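PDB 5XN8: glycerol Dehydrogenase from Unidentified, which probably catalyses the NAD-dependent, metal-assisted oxidation of glycerol to dihydroxyacetone, allowing bacteria to use glycerol as a carbon source without oxygen. Local coordinates for residues V4-G9 and P144-M149; G9-G14 and V150-A155. All coordinates share one frame; numbering follows the deposited sequence.

Contact 1. Residues V4-G9 and P144-M149; sequences VIQSPG and PKNPDM
Q6, the last residue of strand 3-6, reaches across to the side chain of N146, and its NE2 lies 2.8 Å from N146 OD1. The bond is weak, because the N-H points well off the oxygen, with an angle of only 117° at the hydrogen. CG of Q6 stands between the backbone N and the carbonyl carbon (chi1 59°), and from there the chain runs out extended, which carries its amide to the asparagine. The two amide planes are turned 68° against each other, so they meet steeply inclined. Q6 OE1 is held by K10 NZ of the second subunit.

At S7 the contact passes to the backbone: its carbonyl O sits 3.5 Å from N146 CB, while the serine side chain starts off away from the loop and its OG bonds to Y239 OH. P8 follows beside the asparagine, its CD 4.0 Å from N146 ND2, and its CB comes to 3.1 Å from P147 O. N146 ND2 bonds to T124 O and E246 OE1, which fixes the rotation of the amide; the N146 side chain is about 5 Å from that of S125, which probably contributes to the NAD(+) site. G9 ends the segment with its CA 3.7 Å from D148 O, just where the loop is about to become a strand.

The exit from strand 3-6 and the loop through residues 144-148 thus run side by side into the neighbouring parallel strands 10-14 and 149-153 of the nucleotide-binding domain of this iron-containing alcohol dehydrogenase. Helix 228-247 packs on I5, Q6 and S7, helix 94-107 touches P144 and P147, and residues 4-6 pair antiparallel with a strand of the second subunit.

Contact 2. Residues G9-G14 and V150-A155; sequences GKYLQG and VVMDTA
A chi1 of 169° swings the Y11 ring away from its own amide nitrogen and obliquely across V150 and M152, CD1 coming 3.6 Å from V150 CG1. M152 CG stands beside its own N, opposite the carbonyl carbon (chi1 -52°), and there rests 3.6 Å from Y11 CE1 and close to the hydroxyl. The phenol does not end there: Y11 OH donates to OE1 of Q13, two residues on along the same face, in a bond modelled so short that its exact length is doubtful. Q13 NE2 in turn bonds to E231 O, and the extended stem of Q13 meets T154 CG2 crosswise through its CG.

These side chains ride on two parallel strands, 10-14 and 149-153, in the six-stranded parallel sheet of the N-terminal, nucleotide-binding domain of an iron-containing alcohol dehydrogenase. The ladder advances from K10 O to V150 N, then through L12 and M152; its straightest rung is L12 N to V150 O, 2.7 Å with 174° at the hydrogen. On the other face L12 and V151 touch only loosely and share F21 as a neighbour.

After D153 the second strand gives way to helix 154-158. T154 N closes the ladder on G14 O, and D153 caps the new helix, OD1 accepting from A155 N at 3.1 Å while OD2 binds S18 OG. T154 OG1 is held by E231 OE2, on helix 228-247, and along its outer edge strand 10-14 pairs antiparallel with a strand of the second subunit.

In the fold
Contacts 1 and 2 are successive parts of one meeting between the N-terminal residues and the chain around strand 149-153, and they share G9. Both are largely buried, but their chemistry differs. Contact 1 sets the end of strand 3-6 and the turn after it against an irregular loop, through proline packing and a weak amide bond, with its polar ends satisfied chiefly from outside. Contact 2 is a regular parallel ladder, with mixed apolar and polar side chains on its faces and a helix cap at its end. The two are joined by a probable hydrogen bond from K10 N to D148 O and by M149 packing on L12. Both border the same subunit interface, each with a different strand.

Contact 1. Residues V4-G9 and P144-M149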
loop_
_atom_site.group_PDB
_atom_site.type_symbol
_atom_site.label_atom_id
_atom_site.label_comp_id
_atom_site.label_asym_id
_atom_site.label_seq_id
_atom_site.Cartn_x
_atom_site.Cartn_y
_atom_site.Cartn_z
ATOM N N VAL A 4 -13.543 -11.995 33.008
ATOM C CA VAL A 4 -12.978 -13.204 33.612
ATOM C C VAL A 4 -12.294 -14.043 32.555
ATOM O O VAL A 4 -12.782 -14.154 31.437
ATOM C CB VAL A 4 -14.040 -14.062 34.342
ATOM C CG1 VAL A 4 -13.370 -15.161 35.171
ATOM C CG2 VAL A 4 -14.913 -13.188 35.246
ATOM N N ILE A 5 -11.147 -14.607 32.925
ATOM C CA ILE A 5 -10.453 -15.615 32.122
ATOM C C ILE A 5 -10.014 -16.730 33.070
ATOM O O ILE A 5 -9.550 -16.456 34.181
ATOM C CB ILE A 5 -9.243 -15.009 31.352
ATOM C CG1 ILE A 5 -8.547 -16.066 30.487
ATOM C CG2 ILE A 5 -8.228 -14.363 32.297
ATOM C CD1 ILE A 5 -7.541 -15.489 29.516
ATOM N N GLN A 6 -10.191 -17.986 32.653
ATOM C CA GLN A 6 -9.668 -19.119 33.420
ATOM C C GLN A 6 -8.776 -19.993 32.559
ATOM O O GLN A 6 -8.797 -19.913 31.331
ATOM C CB GLN A 6 -10.777 -19.915 34.130
ATOM C CG GLN A 6 -11.871 -20.526 33.263
ATOM C CD GLN A 6 -12.940 -21.203 34.110
ATOM O OE1 GLN A 6 -13.708 -20.539 34.834
ATOM N NE2 GLN A 6 -12.979 -22.530 34.059
ATOM N N SER A 7 -7.949 -20.788 33.222
ATOM C CA SER A 7 -6.934 -21.583 32.554
ATOM C C SER A 7 -6.576 -22.807 33.387
ATOM O O SER A 7 -6.735 -22.785 34.613
ATOM C CB SER A 7 -5.681 -20.724 32.322
ATOM O OG SER A 7 -4.715 -21.385 31.509
ATOM N N PRO A 8 -6.114 -23.892 32.732
ATOM C CA PRO A 8 -5.449 -24.940 33.505
ATOM C C PRO A 8 -4.133 -24.408 34.067
ATOM O O PRO A 8 -3.473 -23.607 33.403
ATOM C CB PRO A 8 -5.175 -26.023 32.453
ATOM C CG PRO A 8 -5.102 -25.278 31.170
ATOM C CD PRO A 8 -6.167 -24.235 31.301
ATOM N N GLY A 9 -3.772 -24.842 35.270
ATOM C CA GLY A 9 -2.534 -24.417 35.943
ATOM C C GLY A 9 -1.285 -24.482 35.077
ATOM O O GLY A 9 -0.515 -23.525 35.043
ATOM N N PRO A 144 -15.728 -25.745 39.034
ATOM C CA PRO A 144 -15.046 -24.506 39.413
ATOM C C PRO A 144 -13.598 -24.420 38.926
ATOM O O PRO A 144 -13.104 -23.311 38.688
ATOM C CB PRO A 144 -15.060 -24.545 40.951
ATOM C CG PRO A 144 -16.137 -25.508 41.316
ATOM C CD PRO A 144 -16.145 -26.523 40.218
ATOM N N LYS A 145 -12.944 -25.575 38.780
ATOM C CA LYS A 145 -11.512 -25.648 38.510
ATOM C C LYS A 145 -11.210 -26.333 37.172
ATOM O O LYS A 145 -11.857 -27.313 36.821
ATOM C CB LYS A 145 -10.822 -26.402 39.651
ATOM C CG LYS A 145 -9.337 -26.089 39.773
ATOM C CD LYS A 145 -8.663 -26.908 40.853
ATOM C CE LYS A 145 -9.099 -26.439 42.230
ATOM N NZ LYS A 145 -8.123 -26.820 43.302
ATOM N N ASN A 146 -10.233 -25.803 36.435
ATOM C CA ASN A 146 -9.706 -26.469 35.236
ATOM C C ASN A 146 -8.746 -27.580 35.661
ATOM O O ASN A 146 -8.298 -27.601 36.808
ATOM C CB ASN A 146 -8.955 -25.485 34.338
ATOM C CG ASN A 146 -9.871 -24.493 33.663
ATOM O OD1 ASN A 146 -10.455 -23.624 34.311
ATOM N ND2 ASN A 146 -9.987 -24.606 32.343
ATOM N N PRO A 147 -8.427 -28.518 34.748
ATOM C CA PRO A 147 -7.370 -29.488 35.057
ATOM C C PRO A 147 -6.090 -28.804 35.527
ATOM O O PRO A 147 -5.730 -27.744 35.016
ATOM C CB PRO A 147 -7.129 -30.176 33.719
ATOM C CG PRO A 147 -8.440 -30.098 33.031
ATOM C CD PRO A 147 -9.057 -28.798 33.446
ATOM N N ASP A 148 -5.419 -29.410 36.496
ATOM C CA ASP A 148 -4.192 -28.850 37.037
ATOM C C ASP A 148 -3.039 -28.966 36.040
ATOM O O ASP A 148 -2.179 -28.086 35.996
ATOM C CB ASP A 148 -3.857 -29.483 38.391
ATOM C CG ASP A 148 -4.971 -29.273 39.418
ATOM O OD1 ASP A 148 -6.023 -29.954 39.290
ATOM O OD2 ASP A 148 -4.795 -28.416 40.329
ATOM N N MET A 149 -3.045 -30.026 35.224
ATOM C CA MET A 149 -2.074 -30.184 34.138
ATOM C C MET A 149 -2.722 -30.728 32.872
ATOM O O MET A 149 -3.646 -31.549 32.944
ATOM C CB MET A 149 -0.956 -31.131 34.552
ATOM C CG MET A 149 0.033 -30.545 35.537
ATOM S SD MET A 149 1.314 -31.759 35.946
ATOM C CE MET A 149 2.254 -31.751 34.430
#

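Contact 2. Residues G9-G14 and V150-A155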
loop_
_atom_site.group_PDB
_atom_site.type_symbol
_atom_site.label_atom_id
_atom_site.label_comp_id
_atom_site.label_asym_id
_atom_site.label_seq_id
_atom_site.Cartn_x
_atom_site.Cartn_y
_atom_site.Cartn_z
ATOM N N GLY A 9 -3.772 -24.842 35.270
ATOM C CA GLY A 9 -2.534 -24.417 35.943
ATOM C C GLY A 9 -1.285 -24.482 35.077
ATOM O O GLY A 9 -0.515 -23.525 35.043
ATOM N N LYS A 10 -1.094 -25.607 34.380
ATOM C CA LYS A 10 0.056 -25.809 33.489
ATOM C C LYS A 10 -0.351 -26.586 32.244
ATOM O O LYS A 10 -1.142 -27.524 32.322
ATOM C CB LYS A 10 1.182 -26.568 34.204
ATOM C CG LYS A 10 1.934 -25.754 35.241
ATOM C CD LYS A 10 3.280 -26.358 35.587
ATOM C CE LYS A 10 3.820 -25.767 36.879
ATOM N NZ LYS A 10 3.082 -26.236 38.091
ATOM N N TYR A 11 0.207 -26.192 31.099
ATOM C CA TYR A 11 -0.024 -26.868 29.829
ATOM C C TYR A 11 1.339 -27.237 29.246
ATOM O O TYR A 11 2.160 -26.364 29.027
ATOM C CB TYR A 11 -0.840 -25.971 28.900
ATOM C CG TYR A 11 -0.922 -26.461 27.476
ATOM C CD1 TYR A 11 -1.932 -27.332 27.066
ATOM C CD2 TYR A 11 0.007 -26.044 26.525
ATOM C CE1 TYR A 11 -2.008 -27.763 25.763
ATOM C CE2 TYR A 11 -0.050 -26.499 25.223
ATOM C CZ TYR A 11 -1.071 -27.354 24.848
ATOM O OH TYR A 11 -1.139 -27.803 23.545
ATOM N N LEU A 12 1.585 -28.531 29.049
ATOM C CA LEU A 12 2.873 -29.034 28.555
ATOM C C LEU A 12 2.692 -29.620 27.166
ATOM O O LEU A 12 1.684 -30.277 26.894
ATOM C CB LEU A 12 3.407 -30.141 29.474
ATOM C CG LEU A 12 3.998 -29.744 30.823
ATOM C CD1 LEU A 12 2.921 -29.307 31.800
ATOM C CD2 LEU A 12 4.798 -30.919 31.377
ATOM N N GLN A 13 3.679 -29.416 26.300
ATOM C CA GLN A 13 3.599 -29.919 24.929
ATOM C C GLN A 13 4.959 -30.131 24.276
ATOM O O GLN A 13 5.773 -29.233 24.254
ATOM C CB GLN A 13 2.773 -28.967 24.070
ATOM C CG GLN A 13 2.593 -29.444 22.639
ATOM C CD GLN A 13 1.988 -28.373 21.772
ATOM O OE1 GLN A 13 0.937 -27.825 22.104
ATOM N NE2 GLN A 13 2.668 -28.030 20.673
ATOM N N GLY A 14 5.158 -31.312 23.700
ATOM C CA GLY A 14 6.376 -31.623 22.951
ATOM C C GLY A 14 6.570 -33.115 22.758
ATOM O O GLY A 14 5.744 -33.915 23.205
ATOM N N VAL A 150 -2.226 -30.263 31.721
ATOM C CA VAL A 150 -2.617 -30.765 30.405
ATOM C C VAL A 150 -1.328 -31.125 29.674
ATOM O O VAL A 150 -0.493 -30.261 29.448
ATOM C CB VAL A 150 -3.394 -29.711 29.584
ATOM C CG1 VAL A 150 -3.694 -30.226 28.176
ATOM C CG2 VAL A 150 -4.681 -29.299 30.298
ATOM N N VAL A 151 -1.173 -32.399 29.309
ATOM C CA VAL A 151 0.083 -32.909 28.766
ATOM C C VAL A 151 -0.143 -33.468 27.362
ATOM O O VAL A 151 -0.877 -34.446 27.181
ATOM C CB VAL A 151 0.687 -33.992 29.681
ATOM C CG1 VAL A 151 2.116 -34.317 29.260
ATOM C CG2 VAL A 151 0.650 -33.533 31.138
ATOM N N MET A 152 0.511 -32.852 26.379
ATOM C CA MET A 152 0.323 -33.176 24.974
ATOM C C MET A 152 1.615 -33.771 24.431
ATOM O O MET A 152 2.570 -33.049 24.158
ATOM C CB MET A 152 -0.055 -31.907 24.201
ATOM C CG MET A 152 -1.227 -31.131 24.789
ATOM S SD MET A 152 -2.789 -32.027 24.699
ATOM C CE MET A 152 -3.140 -31.957 22.952
ATOM N N ASP A 153 1.652 -35.097 24.306
ATOM C CA ASP A 153 2.793 -35.778 23.712
ATOM C C ASP A 153 2.562 -35.826 22.215
ATOM O O ASP A 153 1.762 -36.633 21.720
ATOM C CB ASP A 153 2.981 -37.193 24.287
ATOM C CG ASP A 153 4.322 -37.813 23.885
ATOM O OD1 ASP A 153 4.827 -37.516 22.782
ATOM O OD2 ASP A 153 4.879 -38.589 24.680
ATOM N N THR A 154 3.282 -34.969 21.500
ATOM C CA THR A 154 3.069 -34.781 20.068
ATOM C C THR A 154 3.636 -35.921 19.217
ATOM O O THR A 154 3.289 -36.030 18.049
ATOM C CB THR A 154 3.690 -33.450 19.609
ATOM O OG1 THR A 154 5.092 -33.469 19.885
ATOM C CG2 THR A 154 3.035 -32.268 20.345
ATOM N N ALA A 155 4.512 -36.750 19.787
ATOM C CA ALA A 155 4.978 -37.978 19.124
ATOM C C ALA A 155 3.868 -39.024 19.071
ATOM O O ALA A 155 3.739 -39.753 18.082
ATOM C CB ALA A 155 6.211 -38.539 19.831
#